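Long-range contact in translation initiation factor 4E (Ascaris suum, PDB 3M94), which binds the trimethylguanosine (m2,2,7G) cap of nematode mRNAs, probably as a step in starting their translation: residues K150-Y163 against T173-S185. Numbering follows the deposited sequence.
Sequences KAKLEIPDTEPIRY and TGSMVKPRIVIPS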
loop_
_atom_site.group_PDB
_atom_site.type_symbol
_atom_site.label_atom_id
_atom_site.label_comp_id
_atom_site.label_asym_id
_atom_site.label_seq_id
_atom_site.Cartn_x
_atom_site.Cartn_y
_atom_site.Cartn_z
ATOM N N LYS A 150 -4.845 -10.701 -0.232
ATOM C CA LYS A 150 -5.687 -11.326 -1.237
ATOM C C LYS A 150 -7.129 -11.391 -0.741
ATOM O O LYS A 150 -8.064 -11.064 -1.483
ATOM C CB LYS A 150 -5.160 -12.738 -1.543
ATOM C CG LYS A 150 -5.882 -13.437 -2.672
ATOM C CD LYS A 150 -5.254 -14.792 -2.952
ATOM C CE LYS A 150 -6.210 -15.721 -3.672
ATOM N NZ LYS A 150 -6.398 -15.351 -5.100
ATOM N N ALA A 151 -7.285 -11.804 0.523
ATOM C CA ALA A 151 -8.588 -11.956 1.157
ATOM C C ALA A 151 -9.292 -10.603 1.330
ATOM O O ALA A 151 -10.427 -10.423 0.897
ATOM C CB ALA A 151 -8.450 -12.695 2.516
ATOM N N LYS A 152 -8.597 -9.648 1.941
ATOM C CA LYS A 152 -9.127 -8.299 2.150
ATOM C C LYS A 152 -9.591 -7.658 0.855
ATOM O O LYS A 152 -10.590 -6.954 0.838
ATOM C CB LYS A 152 -8.056 -7.392 2.791
ATOM C CG LYS A 152 -7.730 -7.727 4.246
ATOM C CD LYS A 152 -8.940 -7.586 5.163
ATOM C CE LYS A 152 -8.594 -8.043 6.561
ATOM N NZ LYS A 152 -9.651 -7.614 7.530
ATOM N N LEU A 153 -8.855 -7.893 -0.231
ATOM C CA LEU A 153 -9.150 -7.210 -1.501
ATOM C C LEU A 153 -10.006 -8.081 -2.413
ATOM O O LEU A 153 -10.442 -7.647 -3.485
ATOM C CB LEU A 153 -7.860 -6.764 -2.200
ATOM C CG LEU A 153 -7.280 -5.412 -1.773
ATOM C CD1 LEU A 153 -6.975 -5.358 -0.285
ATOM C CD2 LEU A 153 -6.027 -5.089 -2.588
ATOM N N GLU A 154 -10.265 -9.303 -1.954
ATOM C CA GLU A 154 -11.057 -10.273 -2.713
ATOM C C GLU A 154 -10.508 -10.459 -4.124
ATOM O O GLU A 154 -11.235 -10.411 -5.101
ATOM C CB GLU A 154 -12.540 -9.897 -2.699
ATOM C CG GLU A 154 -13.169 -10.151 -1.336
ATOM C CD GLU A 154 -14.575 -9.590 -1.196
ATOM O OE1 GLU A 154 -14.800 -8.407 -1.536
ATOM O OE2 GLU A 154 -15.457 -10.345 -0.721
ATOM N N ILE A 155 -9.201 -10.678 -4.202
ATOM C CA ILE A 155 -8.537 -10.937 -5.463
ATOM C C ILE A 155 -8.710 -12.419 -5.830
ATOM O O ILE A 155 -8.272 -13.295 -5.080
ATOM C CB ILE A 155 -7.048 -10.542 -5.398
ATOM C CG1 ILE A 155 -6.915 -9.053 -5.021
ATOM C CG2 ILE A 155 -6.351 -10.871 -6.728
ATOM C CD1 ILE A 155 -5.534 -8.632 -4.547
ATOM N N PRO A 156 -9.369 -12.694 -6.977
ATOM C CA PRO A 156 -9.640 -14.071 -7.406
ATOM C C PRO A 156 -8.379 -14.787 -7.881
ATOM O O PRO A 156 -7.358 -14.147 -8.174
ATOM C CB PRO A 156 -10.628 -13.892 -8.561
ATOM C CG PRO A 156 -10.334 -12.532 -9.109
ATOM C CD PRO A 156 -9.934 -11.702 -7.917
ATOM N N ASP A 157 -8.464 -16.111 -7.954
ATOM C CA ASP A 157 -7.331 -16.952 -8.336
ATOM C C ASP A 157 -6.884 -16.743 -9.779
ATOM O O ASP A 157 -5.707 -16.926 -10.100
ATOM C CB ASP A 157 -7.651 -18.422 -8.064
ATOM C CG ASP A 157 -7.639 -18.747 -6.585
ATOM O OD1 ASP A 157 -6.939 -18.043 -5.827
ATOM O OD2 ASP A 157 -8.327 -19.699 -6.175
ATOM N N THR A 158 -7.814 -16.330 -10.635
ATOM C CA THR A 158 -7.481 -15.971 -12.016
ATOM C C THR A 158 -6.522 -14.781 -12.114
ATOM O O THR A 158 -5.992 -14.499 -13.190
ATOM C CB THR A 158 -8.740 -15.657 -12.849
ATOM O OG1 THR A 158 -9.574 -14.742 -12.124
ATOM C CG2 THR A 158 -9.518 -16.943 -13.176
ATOM N N GLU A 159 -6.300 -14.082 -11.000
ATOM C CA GLU A 159 -5.419 -12.916 -11.012
ATOM C C GLU A 159 -4.314 -13.011 -9.963
ATOM O O GLU A 159 -4.416 -12.411 -8.894
ATOM C CB GLU A 159 -6.232 -11.629 -10.860
ATOM C CG GLU A 159 -7.141 -11.344 -12.057
ATOM C CD GLU A 159 -8.327 -10.455 -11.713
ATOM O OE1 GLU A 159 -8.457 -10.059 -10.527
ATOM O OE2 GLU A 159 -9.131 -10.153 -12.629
ATOM N N PRO A 160 -3.248 -13.774 -10.273
ATOM C CA PRO A 160 -2.118 -13.948 -9.370
ATOM C C PRO A 160 -1.570 -12.637 -8.818
ATOM O O PRO A 160 -1.645 -11.601 -9.462
ATOM C CB PRO A 160 -1.054 -14.631 -10.254
ATOM C CG PRO A 160 -1.551 -14.499 -11.658
ATOM C CD PRO A 160 -3.033 -14.510 -11.532
ATOM N N ILE A 161 -1.065 -12.699 -7.596
ATOM C CA ILE A 161 -0.352 -11.597 -7.005
ATOM C C ILE A 161 1.012 -12.164 -6.678
ATOM O O ILE A 161 1.159 -13.386 -6.483
ATOM C CB ILE A 161 -1.090 -11.005 -5.779
ATOM C CG1 ILE A 161 -1.298 -12.046 -4.670
ATOM C CG2 ILE A 161 -2.432 -10.409 -6.220
ATOM C CD1 ILE A 161 -1.537 -11.444 -3.245
ATOM N N ARG A 162 2.012 -11.300 -6.660
ATOM C CA ARG A 162 3.376 -11.761 -6.481
ATOM C C ARG A 162 4.173 -10.899 -5.535
ATOM O O ARG A 162 3.923 -9.695 -5.385
ATOM C CB ARG A 162 4.102 -11.925 -7.828
ATOM C CG ARG A 162 4.143 -10.700 -8.715
ATOM C CD ARG A 162 4.539 -11.073 -10.134
ATOM N NE ARG A 162 3.979 -10.124 -11.097
ATOM C CZ ARG A 162 4.660 -9.143 -11.689
ATOM N NH1 ARG A 162 5.949 -8.962 -11.437
ATOM N NH2 ARG A 162 4.046 -8.338 -12.545
ATOM N N TYR A 163 5.122 -11.544 -4.877
ATOM C CA TYR A 163 6.000 -10.874 -3.967
ATOM C C TYR A 163 7.374 -10.846 -4.613
ATOM O O TYR A 163 7.899 -11.883 -5.021
ATOM C CB TYR A 163 6.055 -11.579 -2.602
ATOM C CG TYR A 163 6.891 -10.790 -1.631
ATOM C CD1 TYR A 163 6.350 -9.702 -0.947
ATOM C CD2 TYR A 163 8.245 -11.086 -1.442
ATOM C CE1 TYR A 163 7.116 -8.944 -0.085
ATOM C CE2 TYR A 163 9.022 -10.330 -0.579
ATOM C CZ TYR A 163 8.445 -9.257 0.090
ATOM O OH TYR A 163 9.206 -8.505 0.943
ATOM N N THR A 173 20.277 -6.759 -13.256
ATOM C CA THR A 173 21.672 -6.891 -13.668
ATOM C C THR A 173 21.917 -8.263 -14.312
ATOM O O THR A 173 22.113 -9.274 -13.624
ATOM C CB THR A 173 22.651 -6.618 -12.486
ATOM O OG1 THR A 173 22.364 -5.333 -11.921
ATOM C CG2 THR A 173 24.117 -6.633 -12.948
ATOM N N GLY A 174 21.888 -8.284 -15.641
ATOM C CA GLY A 174 22.087 -9.512 -16.406
ATOM C C GLY A 174 20.832 -10.348 -16.582
ATOM O O GLY A 174 20.533 -10.794 -17.684
ATOM N N SER A 175 20.082 -10.537 -15.497
ATOM C CA SER A 175 18.962 -11.478 -15.484
ATOM C C SER A 175 17.669 -10.866 -14.931
ATOM O O SER A 175 17.692 -10.108 -13.956
ATOM C CB SER A 175 19.356 -12.726 -14.678
ATOM O OG SER A 175 18.589 -13.855 -15.057
ATOM N N MET A 176 16.540 -11.186 -15.563
ATOM C CA MET A 176 15.249 -10.765 -15.037
ATOM C C MET A 176 14.948 -11.572 -13.778
ATOM O O MET A 176 14.985 -12.803 -13.800
ATOM C CB MET A 176 14.139 -10.960 -16.068
ATOM C CG MET A 176 12.769 -10.475 -15.594
ATOM S SD MET A 176 11.431 -10.891 -16.729
ATOM C CE MET A 176 11.248 -12.662 -16.428
ATOM N N VAL A 177 14.668 -10.874 -12.687
ATOM C CA VAL A 177 14.439 -11.533 -11.397
ATOM C C VAL A 177 13.023 -12.102 -11.317
ATOM O O VAL A 177 12.052 -11.382 -11.535
ATOM C CB VAL A 177 14.689 -10.577 -10.213
ATOM N N LYS A 178 12.929 -13.405 -11.050
ATOM C CA LYS A 178 11.652 -14.073 -10.788
ATOM C C LYS A 178 11.054 -13.612 -9.447
ATOM O O LYS A 178 11.794 -13.252 -8.535
ATOM C CB LYS A 178 11.868 -15.590 -10.763
ATOM N N PRO A 179 9.719 -13.601 -9.324
ATOM C CA PRO A 179 9.186 -13.340 -7.984
ATOM C C PRO A 179 9.494 -14.469 -6.981
ATOM O O PRO A 179 9.565 -15.641 -7.353
ATOM C CB PRO A 179 7.677 -13.200 -8.207
ATOM C CG PRO A 179 7.403 -13.724 -9.562
ATOM C CD PRO A 179 8.670 -13.611 -10.359
ATOM N N ARG A 180 9.697 -14.095 -5.728
ATOM C CA ARG A 180 9.937 -15.029 -4.636
ATOM C C ARG A 180 8.712 -15.895 -4.290
ATOM O O ARG A 180 8.853 -17.068 -3.931
ATOM C CB ARG A 180 10.344 -14.236 -3.397
ATOM C CG ARG A 180 10.977 -15.043 -2.318
ATOM C CD ARG A 180 12.404 -14.646 -2.163
ATOM N NE ARG A 180 12.965 -15.205 -0.944
ATOM C CZ ARG A 180 13.812 -16.229 -0.909
ATOM N NH1 ARG A 180 14.199 -16.808 -2.031
ATOM N NH2 ARG A 180 14.272 -16.670 0.254
ATOM N N ILE A 181 7.527 -15.300 -4.371
ATOM C CA ILE A 181 6.275 -15.953 -4.006
ATOM C C ILE A 181 5.172 -15.527 -4.977
ATOM O O ILE A 181 5.116 -14.372 -5.377
ATOM C CB ILE A 181 5.824 -15.579 -2.563
ATOM C CG1 ILE A 181 7.003 -15.610 -1.577
ATOM C CG2 ILE A 181 4.689 -16.489 -2.116
ATOM C CD1 ILE A 181 6.716 -14.997 -0.214
ATOM N N VAL A 182 4.304 -16.461 -5.347
ATOM C CA VAL A 182 3.117 -16.155 -6.142
ATOM C C VAL A 182 1.906 -16.811 -5.485
ATOM O O VAL A 182 2.012 -17.911 -4.964
ATOM C CB VAL A 182 3.247 -16.655 -7.604
ATOM C CG1 VAL A 182 2.013 -16.252 -8.441
ATOM C CG2 VAL A 182 4.544 -16.158 -8.256
ATOM N N ILE A 183 0.764 -16.131 -5.501
ATOM C CA ILE A 183 -0.491 -16.683 -4.999
ATOM C C ILE A 183 -1.550 -16.371 -6.046
ATOM O O ILE A 183 -1.759 -15.199 -6.359
ATOM C CB ILE A 183 -0.958 -16.053 -3.650
ATOM C CG1 ILE A 183 0.136 -16.078 -2.578
ATOM C CG2 ILE A 183 -2.242 -16.739 -3.147
ATOM C CD1 ILE A 183 -0.225 -15.281 -1.308
ATOM N N PRO A 184 -2.227 -17.410 -6.591
ATOM C CA PRO A 184 -2.069 -18.838 -6.279
ATOM C C PRO A 184 -0.736 -19.393 -6.762
ATOM O O PRO A 184 -0.265 -19.021 -7.840
ATOM C CB PRO A 184 -3.217 -19.489 -7.056
ATOM C CG PRO A 184 -3.421 -18.584 -8.228
ATOM C CD PRO A 184 -3.224 -17.200 -7.659
ATOM N N SER A 185 -0.135 -20.265 -5.956
ATOM C CA SER A 185 1.140 -20.900 -6.302
ATOM C C SER A 185 0.926 -22.103 -7.201
ATOM O O SER A 185 0.915 -21.978 -8.422
ATOM C CB SER A 185 1.885 -21.324 -5.035
HETATM O O HOH W 1 -4.360 -14.121 -6.550
#
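I161 and Y163 pair with I183 and I181 in an antiparallel ladder at the edge of the curved eIF4E sheet. Strand 181-183 is the outermost strand on this side. I161 and I183 bond to each other both ways, and Y163 N gives a straight bond to I181 O (2.9 Å, 170°). The ladder then ends in a classic beta bulge, where R180 and I181 both face Y163. Y163 O receives two weak bonds, from R180 N at 2.9 Å and I181 N at 3.5 Å.

K150, in the last turn of helix 139-153, reaches across to I183. Its chain leaves CB with CG anti to the backbone N (chi1 -175°) and runs extended. CD meets I183 CG2 at 3.6 Å, and CE lies near the same methyl. The bend at chi4 (74°) then sets NZ among its polar partners. NZ donates to I155 O from above the carbonyl plane and forms a salt bridge with D157 OD1, met on the anti side. P184, after a cis peptide bond, packs against D157 and P160. A water completes the link between helix end and edge strand: it accepts from K150 NZ at 2.8 Å and lies 2.8 Å from I183 O.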